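Local atomic coordinates of putative cathepsin d (Ixodes ricinus, PDB entry 5N7Q), a protein that probably cleaves proteins as an aspartic endopeptidase of the pepsin-like peptidase A1 family and is captured here in complex with the inhibitor pepstatin A. Residues F199-V204 with L216-G221; S63-Y68 with S89-R94; Q256-C261 with Q295-S300. All coordinates share one frame; numbering follows the deposited sequence.

The three contacts fall in both lobes of this pepsin-like fold. Interaction 2 comes first along the chain and lies in the N-terminal lobe, where a turn meets strand 82-95. Interaction 1 and then interaction 3 follow in the C-terminal lobe and reach one sheet there, through strands 198-206 and 295-304. Their centres are about 26 Å apart, with nearest atoms at about 11 Å. Interaction 2 lies on the opposite side of the chain's centre, its own centre about 45 Å from that of interaction 1 and about 44 Å from that of interaction 3. Thus a buried carboxylate holds one lobe's turn, while in the other one disulfide spans a turn beside a bulge and another ties strand 295-304 to the chain just past a short strand.

Interaction 1: residues F199-V204 with L216-G221; sequences FHVDGV and LLCKDG
The pairing of Val204 with Leu217 is an antiparallel hydrogen-bonded pair in a beta hairpin, formed by strands 198-206 and 215-217 in the C-terminal lobe. Leu217 N donates to Val204 O at 2.8 Å, while the return bond from Val204 N to Leu217 O is longer, 3.2 Å. In this second bond the donor stands well above the carbonyl plane, 55° out of it, and is less well directed than in the first. Beside the bonds, the CB atoms of Val204 and Leu217 meet on one face of the sheet at 4.2 Å, a face also reached by Leu243 of helix 237-247, which touches Leu217.

Beyond this pair the chain leaves the sheet. Cys218 to Gly221 form a type I turn, and strand 222-226 then resumes pairing with strand 198-206 through Val201 and Phe199. The first strand is irregular at the same place: Asp202 and Gly203 both pair with Thr273 of the neighbouring strand 270-274, a classic beta bulge.

Cys218 fills the angle between turn and bulge. Its CB meets Val204 CG2 at 3.7 Å. With SG anti to the backbone N (chi1 176°), the sulfur comes close to Gly203 CA and Val201 O, and forms a disulfide with Cys222; the turn is therefore closed covalently. Gly221 brings its CA to 3.4 Å from Val201 O in a CA-H...O contact, and the His200 ring approaches the same CA obliquely through CE1. Gly221 has a positive phi (84°), which favours glycine. A water lies 2.8 Å from both Asp202 O and Lys219 O, between bulge and turn.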
loop_
_atom_site.group_PDB
_atom_site.type_symbol
_atom_site.label_atom_id
_atom_site.label_comp_id
_atom_site.label_asym_id
_atom_site.label_seq_id
_atom_site.Cartn_x
_atom_site.Cartn_y
_atom_site.Cartn_z
ATOM N N PHE A 199 13.013 -1.184 -6.429
ATOM C CA PHE A 199 13.821 -2.186 -7.142
ATOM C C PHE A 199 13.764 -1.949 -8.638
ATOM O O PHE A 199 12.968 -1.147 -9.120
ATOM C CB PHE A 199 13.336 -3.614 -6.797
ATOM C CG PHE A 199 11.858 -3.781 -6.941
ATOM C CD1 PHE A 199 11.300 -4.139 -8.161
ATOM C CD2 PHE A 199 11.005 -3.511 -5.876
ATOM C CE1 PHE A 199 9.923 -4.257 -8.304
ATOM C CE2 PHE A 199 9.637 -3.635 -6.022
ATOM C CZ PHE A 199 9.089 -3.995 -7.233
ATOM N N HIS A 200 14.616 -2.686 -9.341
ATOM C CA HIS A 200 14.697 -2.609 -10.805
ATOM C C HIS A 200 13.746 -3.593 -11.472
ATOM O O HIS A 200 13.618 -4.761 -11.081
ATOM C CB HIS A 200 16.140 -2.887 -11.226
ATOM C CG HIS A 200 16.366 -2.810 -12.705
ATOM N ND1 HIS A 200 16.410 -1.617 -13.383
ATOM C CD2 HIS A 200 16.569 -3.779 -13.627
ATOM C CE1 HIS A 200 16.623 -1.851 -14.664
ATOM N NE2 HIS A 200 16.701 -3.153 -14.840
ATOM N N VAL A 201 13.053 -3.095 -12.502
ATOM C CA VAL A 201 12.188 -3.886 -13.385
ATOM C C VAL A 201 12.837 -3.970 -14.783
ATOM O O VAL A 201 13.389 -2.975 -15.275
ATOM C CB VAL A 201 10.779 -3.261 -13.445
ATOM C CG1 VAL A 201 9.935 -3.881 -14.543
ATOM C CG2 VAL A 201 10.113 -3.384 -12.069
ATOM N N ASP A 202 12.744 -5.148 -15.391
ATOM C CA ASP A 202 13.381 -5.398 -16.689
ATOM C C ASP A 202 12.555 -4.914 -17.864
ATOM O O ASP A 202 13.154 -4.548 -18.869
ATOM C CB ASP A 202 13.644 -6.883 -16.901
ATOM C CG ASP A 202 14.542 -7.499 -15.835
ATOM O OD1 ASP A 202 15.342 -6.792 -15.201
ATOM O OD2 ASP A 202 14.419 -8.722 -15.613
ATOM N N GLY A 203 11.226 -5.008 -17.778
ATOM C CA GLY A 203 10.350 -4.550 -18.858
ATOM C C GLY A 203 8.888 -4.648 -18.512
ATOM O O GLY A 203 8.515 -5.257 -17.508
ATOM N N VAL A 204 8.065 -4.019 -19.344
ATOM C CA VAL A 204 6.611 -4.037 -19.200
ATOM C C VAL A 204 6.084 -4.218 -20.614
ATOM O O VAL A 204 6.600 -3.568 -21.534
ATOM C CB VAL A 204 6.088 -2.712 -18.599
ATOM C CG1 VAL A 204 4.564 -2.715 -18.495
ATOM C CG2 VAL A 204 6.689 -2.443 -17.230
ATOM N N LEU A 216 5.594 -2.442 -26.131
ATOM C CA LEU A 216 6.789 -2.679 -25.301
ATOM C C LEU A 216 7.177 -1.395 -24.584
ATOM O O LEU A 216 7.554 -0.407 -25.222
ATOM C CB LEU A 216 7.951 -3.230 -26.149
ATOM C CG LEU A 216 7.667 -4.465 -27.001
ATOM C CD1 LEU A 216 8.924 -4.944 -27.730
ATOM C CD2 LEU A 216 7.085 -5.646 -26.235
ATOM N N LEU A 217 7.070 -1.405 -23.254
ATOM C CA LEU A 217 7.318 -0.267 -22.418
ATOM C C LEU A 217 8.436 -0.612 -21.444
ATOM O O LEU A 217 8.915 -1.755 -21.430
ATOM C CB LEU A 217 6.032 0.099 -21.683
ATOM C CG LEU A 217 4.945 0.537 -22.678
ATOM C CD1 LEU A 217 3.611 0.539 -21.978
ATOM C CD2 LEU A 217 5.268 1.893 -23.254
ATOM N N CYS A 218 8.857 0.369 -20.644
ATOM C CA CYS A 218 10.033 0.173 -19.785
ATOM C C CYS A 218 11.121 -0.510 -20.629
ATOM O O CYS A 218 11.756 -1.466 -20.194
ATOM C CB CYS A 218 9.648 -0.671 -18.569
ATOM S SG CYS A 218 11.016 -1.093 -17.470
ATOM N N LYS A 219 11.287 -0.026 -21.863
ATOM C CA LYS A 219 12.029 -0.787 -22.859
ATOM C C LYS A 219 13.472 -1.058 -22.442
ATOM O O LYS A 219 13.972 -2.170 -22.621
ATOM C CB LYS A 219 11.956 -0.121 -24.232
ATOM C CG LYS A 219 12.598 -0.941 -25.341
ATOM C CD LYS A 219 11.732 -2.124 -25.741
ATOM C CE LYS A 219 12.491 -3.116 -26.604
ATOM N NZ LYS A 219 13.253 -4.092 -25.788
ATOM N N ASP A 220 14.092 -0.059 -21.836
ATOM C CA ASP A 220 15.493 -0.199 -21.427
ATOM C C ASP A 220 15.664 -0.443 -19.932
ATOM O O ASP A 220 16.705 -0.135 -19.390
ATOM C CB ASP A 220 16.286 1.023 -21.878
ATOM C CG ASP A 220 16.228 1.250 -23.383
ATOM O OD1 ASP A 220 16.149 0.267 -24.147
ATOM O OD2 ASP A 220 16.269 2.436 -23.765
ATOM N N GLY A 221 14.647 -1.028 -19.296
ATOM C CA GLY A 221 14.605 -1.206 -17.850
ATOM C C GLY A 221 14.090 0.030 -17.150
ATOM O O GLY A 221 14.143 1.142 -17.678
HETATM O O HOH W 1 12.529 -4.320 -21.591
#

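Interaction 2: residues S63-Y68 with S89-R94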
loop_
_atom_site.group_PDB
_atom_site.type_symbol
_atom_site.label_atom_id
_atom_site.label_comp_id
_atom_site.label_asym_id
_atom_site.label_seq_id
_atom_site.Cartn_x
_atom_site.Cartn_y
_atom_site.Cartn_z
ATOM N N SER A 63 -4.691 11.324 27.432
ATOM C CA SER A 63 -4.974 11.532 28.842
ATOM C C SER A 63 -5.586 10.326 29.520
ATOM O O SER A 63 -5.621 10.282 30.745
ATOM C CB SER A 63 -5.890 12.759 29.034
ATOM O OG SER A 63 -7.253 12.477 28.732
ATOM N N LYS A 64 -6.027 9.341 28.742
ATOM C CA LYS A 64 -6.617 8.106 29.256
ATOM C C LYS A 64 -5.630 6.952 29.201
ATOM O O LYS A 64 -5.984 5.842 29.553
ATOM C CB LYS A 64 -7.864 7.749 28.442
ATOM C CG LYS A 64 -8.912 8.850 28.346
ATOM C CD LYS A 64 -9.435 9.283 29.704
ATOM C CE LYS A 64 -10.591 10.276 29.542
ATOM N NZ LYS A 64 -11.062 10.802 30.855
ATOM N N SER A 65 -4.408 7.206 28.727
ATOM C CA SER A 65 -3.382 6.177 28.630
ATOM C C SER A 65 -2.258 6.368 29.651
ATOM O O SER A 65 -1.551 7.366 29.619
ATOM C CB SER A 65 -2.771 6.151 27.217
ATOM O OG SER A 65 -1.736 5.191 27.189
ATOM N N SER A 66 -2.046 5.370 30.496
ATOM C CA SER A 66 -0.993 5.422 31.506
ATOM C C SER A 66 0.407 5.186 30.954
ATOM O O SER A 66 1.381 5.368 31.673
ATOM C CB SER A 66 -1.292 4.416 32.610
ATOM O OG SER A 66 -1.322 3.097 32.129
ATOM N N THR A 67 0.517 4.749 29.698
ATOM C CA THR A 67 1.792 4.545 29.035
ATOM C C THR A 67 2.160 5.645 28.024
ATOM O O THR A 67 3.251 5.616 27.435
ATOM C CB THR A 67 1.843 3.150 28.377
ATOM O OG1 THR A 67 0.641 2.932 27.651
ATOM C CG2 THR A 67 2.020 2.063 29.466
ATOM N N TYR A 68 1.265 6.630 27.846
ATOM C CA TYR A 68 1.547 7.789 27.015
ATOM C C TYR A 68 2.751 8.584 27.484
ATOM O O TYR A 68 2.910 8.816 28.700
ATOM C CB TYR A 68 0.327 8.695 26.978
ATOM C CG TYR A 68 0.591 10.162 26.716
ATOM C CD1 TYR A 68 0.936 10.631 25.443
ATOM C CD2 TYR A 68 0.485 11.090 27.765
ATOM C CE1 TYR A 68 1.175 11.978 25.215
ATOM C CE2 TYR A 68 0.714 12.425 27.544
ATOM C CZ TYR A 68 1.047 12.870 26.276
ATOM O OH TYR A 68 1.290 14.211 26.068
ATOM N N SER A 89 3.385 12.034 19.530
ATOM C CA SER A 89 3.312 11.455 20.888
ATOM C C SER A 89 3.913 10.062 20.828
ATOM O O SER A 89 4.312 9.602 19.759
ATOM C CB SER A 89 1.855 11.412 21.375
ATOM O OG SER A 89 1.354 12.743 21.529
ATOM N N LYS A 90 4.030 9.407 21.974
ATOM C CA LYS A 90 4.587 8.053 22.034
ATOM C C LYS A 90 3.752 7.202 22.957
ATOM O O LYS A 90 3.312 7.666 24.017
ATOM C CB LYS A 90 6.035 8.164 22.535
ATOM C CG LYS A 90 6.885 6.901 22.599
ATOM C CD LYS A 90 8.401 7.227 22.595
ATOM C CE LYS A 90 8.820 8.152 23.740
ATOM N NZ LYS A 90 10.314 8.290 23.872
ATOM N N ASP A 91 3.499 5.952 22.584
ATOM C CA ASP A 91 2.696 5.061 23.421
ATOM C C ASP A 91 2.937 3.628 22.962
ATOM O O ASP A 91 3.641 3.392 21.962
ATOM C CB ASP A 91 1.196 5.441 23.357
ATOM C CG ASP A 91 0.458 5.160 24.650
ATOM O OD1 ASP A 91 0.878 4.223 25.372
ATOM O OD2 ASP A 91 -0.555 5.828 24.931
ATOM N N VAL A 92 2.373 2.692 23.698
ATOM C CA VAL A 92 2.340 1.286 23.307
ATOM C C VAL A 92 1.450 1.118 22.076
ATOM O O VAL A 92 0.366 1.675 22.039
ATOM C CB VAL A 92 1.771 0.428 24.462
ATOM C CG1 VAL A 92 1.551 -1.020 24.022
ATOM C CG2 VAL A 92 2.692 0.477 25.680
ATOM N N CYS A 93 1.903 0.330 21.090
ATOM C CA CYS A 93 1.138 -0.002 19.872
ATOM C C CYS A 93 1.037 -1.521 19.787
ATOM O O CYS A 93 2.048 -2.217 19.930
ATOM C CB CYS A 93 1.858 0.522 18.629
ATOM S SG CYS A 93 1.058 0.103 17.046
ATOM N N ARG A 94 -0.181 -2.026 19.625
ATOM C CA ARG A 94 -0.418 -3.468 19.539
ATOM C C ARG A 94 -0.937 -3.870 18.178
ATOM O O ARG A 94 -1.888 -3.285 17.658
ATOM C CB ARG A 94 -1.431 -3.921 20.598
ATOM C CG ARG A 94 -0.975 -3.618 22.001
ATOM C CD ARG A 94 -1.968 -4.123 23.024
ATOM N NE ARG A 94 -1.710 -3.545 24.328
ATOM C CZ ARG A 94 -1.972 -2.279 24.663
ATOM N NH1 ARG A 94 -2.518 -1.411 23.792
ATOM N NH2 ARG A 94 -1.711 -1.879 25.904
#
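Tyr68 and Asp91 approach to 4.7 Å between their CA atoms where a type I turn, Ser65 to Tyr68, lies against strand 89-94; the direct backbone contact there is a CA-H...O approach of Tyr68 CA to Lys90 O. The side chains do the real joining, and Asp91 is their centre. Ser65 OG donates to Asp91 OD2 at 2.6 Å, and Thr67 OG1 donates to Asp91 OD1 at the same 2.6 Å. Both oxygens of Asp91 accept on their syn lone pairs, each hydroxyl arriving from the side of the other oxygen, and the carboxylate is gripped at both oxygens by one turn. Thr67 reaches it because OG1 sits between its backbone N and carbonyl carbon (chi1 47°), and the Thr67 and Asp91 side chains cross at about a right angle.

This turn leads directly into strand 69-79, which pairs with strand 82-95 in the long hairpin that carries the flap of pepsin-like peptidases; the contact lies at the hairpin's base, in the N-terminal lobe. Asp91 OD1 also accepts from the backbone, Val92 N at 2.7 Å, met on the anti side and 21° out of the carboxylate plane, while OD2 has Tyr60 OH as a further partner. With so many donors round a buried group, the charged form of the acid is probably favoured. Thr26 provides a second shell, its backbone N bonding Ser65 OG and its hydroxyl Thr67 OG1. Farther along, Tyr68 presents its ring edge to Ser89, CE1 standing 3.8 Å from Ser89 OG, the hydroxyl that bonds Glu107.

Interaction 3: residues Q256-C261 with Q295-S300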
loop_
_atom_site.group_PDB
_atom_site.type_symbol
_atom_site.label_atom_id
_atom_site.label_comp_id
_atom_site.label_asym_id
_atom_site.label_seq_id
_atom_site.Cartn_x
_atom_site.Cartn_y
_atom_site.Cartn_z
ATOM N N GLN A 256 -7.729 8.963 -13.994
ATOM C CA GLN A 256 -7.709 7.619 -14.552
ATOM C C GLN A 256 -8.330 7.500 -15.946
ATOM O O GLN A 256 -9.327 8.138 -16.330
ATOM C CB GLN A 256 -8.429 6.602 -13.651
ATOM C CG GLN A 256 -7.716 6.273 -12.346
ATOM C CD GLN A 256 -7.844 7.405 -11.343
ATOM O OE1 GLN A 256 -8.953 7.812 -11.008
ATOM N NE2 GLN A 256 -6.705 7.937 -10.878
ATOM N N TYR A 257 -7.745 6.573 -16.666
ATOM C CA TYR A 257 -8.275 6.144 -17.920
ATOM C C TYR A 257 -9.470 5.212 -17.713
ATOM O O TYR A 257 -9.480 4.426 -16.780
ATOM C CB TYR A 257 -7.170 5.464 -18.705
ATOM C CG TYR A 257 -6.223 6.461 -19.342
ATOM C CD1 TYR A 257 -6.558 7.035 -20.565
ATOM C CD2 TYR A 257 -5.028 6.834 -18.740
ATOM C CE1 TYR A 257 -5.729 7.931 -21.185
ATOM C CE2 TYR A 257 -4.163 7.742 -19.369
ATOM C CZ TYR A 257 -4.546 8.295 -20.580
ATOM O OH TYR A 257 -3.729 9.199 -21.244
ATOM N N LEU A 258 -10.445 5.309 -18.610
ATOM C CA LEU A 258 -11.657 4.463 -18.560
ATOM C C LEU A 258 -11.701 3.528 -19.747
ATOM O O LEU A 258 -11.256 3.876 -20.859
ATOM C CB LEU A 258 -12.910 5.322 -18.579
ATOM C CG LEU A 258 -12.992 6.380 -17.478
ATOM C CD1 LEU A 258 -14.239 7.224 -17.693
ATOM C CD2 LEU A 258 -12.956 5.760 -16.098
ATOM N N LEU A 259 -12.275 2.354 -19.511
ATOM C CA LEU A 259 -12.388 1.295 -20.504
ATOM C C LEU A 259 -13.861 1.036 -20.749
ATOM O O LEU A 259 -14.682 1.137 -19.836
ATOM C CB LEU A 259 -11.701 0.032 -19.996
ATOM C CG LEU A 259 -10.180 0.191 -19.873
ATOM C CD1 LEU A 259 -9.582 -0.833 -18.933
ATOM C CD2 LEU A 259 -9.486 0.124 -21.237
ATOM N N ASP A 260 -14.207 0.699 -21.982
ATOM C CA ASP A 260 -15.599 0.307 -22.261
ATOM C C ASP A 260 -15.963 -0.982 -21.504
ATOM O O ASP A 260 -15.390 -2.023 -21.779
ATOM C CB ASP A 260 -15.788 0.113 -23.762
ATOM C CG ASP A 260 -17.243 -0.104 -24.148
ATOM O OD1 ASP A 260 -18.040 -0.660 -23.354
ATOM O OD2 ASP A 260 -17.595 0.327 -25.263
ATOM N N CYS A 261 -16.950 -0.910 -20.606
ATOM C CA CYS A 261 -17.315 -2.038 -19.769
ATOM C C CYS A 261 -17.845 -3.235 -20.555
ATOM O O CYS A 261 -17.856 -4.346 -20.015
ATOM C CB CYS A 261 -18.317 -1.651 -18.673
ATOM S SG CYS A 261 -17.704 -0.563 -17.361
ATOM N N GLN A 295 -22.929 6.415 -11.664
ATOM C CA GLN A 295 -22.627 5.507 -12.786
ATOM C C GLN A 295 -21.590 4.438 -12.408
ATOM O O GLN A 295 -20.736 4.665 -11.557
ATOM C CB GLN A 295 -22.097 6.280 -13.990
ATOM N N THR A 296 -21.699 3.279 -13.057
ATOM C CA THR A 296 -20.711 2.205 -12.972
ATOM C C THR A 296 -19.667 2.462 -14.055
ATOM O O THR A 296 -20.018 2.620 -15.227
ATOM C CB THR A 296 -21.356 0.828 -13.195
ATOM O OG1 THR A 296 -22.335 0.586 -12.175
ATOM C CG2 THR A 296 -20.329 -0.280 -13.151
ATOM N N LEU A 297 -18.400 2.532 -13.660
ATOM C CA LEU A 297 -17.279 2.706 -14.592
ATOM C C LEU A 297 -16.341 1.521 -14.521
ATOM O O LEU A 297 -16.277 0.818 -13.511
ATOM C CB LEU A 297 -16.490 3.956 -14.242
ATOM C CG LEU A 297 -17.271 5.267 -14.148
ATOM C CD1 LEU A 297 -16.325 6.344 -13.635
ATOM C CD2 LEU A 297 -17.945 5.638 -15.464
ATOM N N CYS A 298 -15.597 1.328 -15.597
ATOM C CA CYS A 298 -14.517 0.342 -15.634
ATOM C C CYS A 298 -13.223 1.117 -15.793
ATOM O O CYS A 298 -12.937 1.650 -16.885
ATOM C CB CYS A 298 -14.740 -0.642 -16.767
ATOM S SG CYS A 298 -16.210 -1.648 -16.443
ATOM N N VAL A 299 -12.467 1.173 -14.703
ATOM C CA VAL A 299 -11.274 2.011 -14.630
ATOM C C VAL A 299 -10.051 1.169 -14.999
ATOM O O VAL A 299 -9.859 0.060 -14.511
ATOM C CB VAL A 299 -11.154 2.612 -13.222
ATOM C CG1 VAL A 299 -9.785 3.247 -12.986
ATOM C CG2 VAL A 299 -12.272 3.612 -13.001
ATOM N N SER A 300 -9.210 1.708 -15.871
ATOM C CA SER A 300 -7.950 1.087 -16.164
ATOM C C SER A 300 -7.050 1.151 -14.938
ATOM O O SER A 300 -6.849 2.228 -14.377
ATOM C CB SER A 300 -7.257 1.826 -17.293
ATOM O OG SER A 300 -5.932 1.334 -17.432
HETATM O O HOH W 2 -6.007 4.752 -15.244
HETATM O O HOH W 3 -16.041 2.782 -18.003
#
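Leu258 and Val299 form a non-hydrogen-bonded antiparallel pair, and from it segments 256-261 and 295-300 diverge, their end-to-end directions 120° apart. Two direct backbone bonds frame the pair. Ser300 N donates to Tyr257 O at 2.9 Å, and Leu259 N donates to Cys298 O at 2.8 Å, approaching almost in line with the carbonyl. Waters extend the pairing at both ends: one joins Tyr257 N to Ser300 O, the other receives Cys298 N and donates to Leu259 O, two atoms too far apart to bond directly.

On one face of the sheet, Val299 is met on both branches. CG1 touches Gln256 CB and CG, each at 3.7 Å, and CG2 meets Leu258 CD2 at 3.8 Å. The first torsion of Gln256 (chi1 -70°) puts CG beside its backbone N, where it meets the valine; the residue also packs against the bound peptide inhibitor. The other face carries Leu259, whose CD1 lies 3.7 Å from Ser300 CA, and Cys298, both backed by Val287 of strand 287-292. Tyr257 CB rests against Ser300 CB, but their polar ends turn to helix 237-247, where the phenol bonds Asp241 and the Ser300 hydroxyl bonds Asn244.

Where the two segments separate, a disulfide takes over. Cys261 SG and Cys298 SG are bonded at 2.1 Å, with chi3 117°, a right-handed bridge opened beyond the usual 90°. Strand 258-259 is short and weakly bonded, so the disulfide supplies, beside water-mediated hydrogen bonds, a covalent tie between strand 295-304 and the chain just beyond the last direct bond, one that does not depend on the few hydrogen bonds.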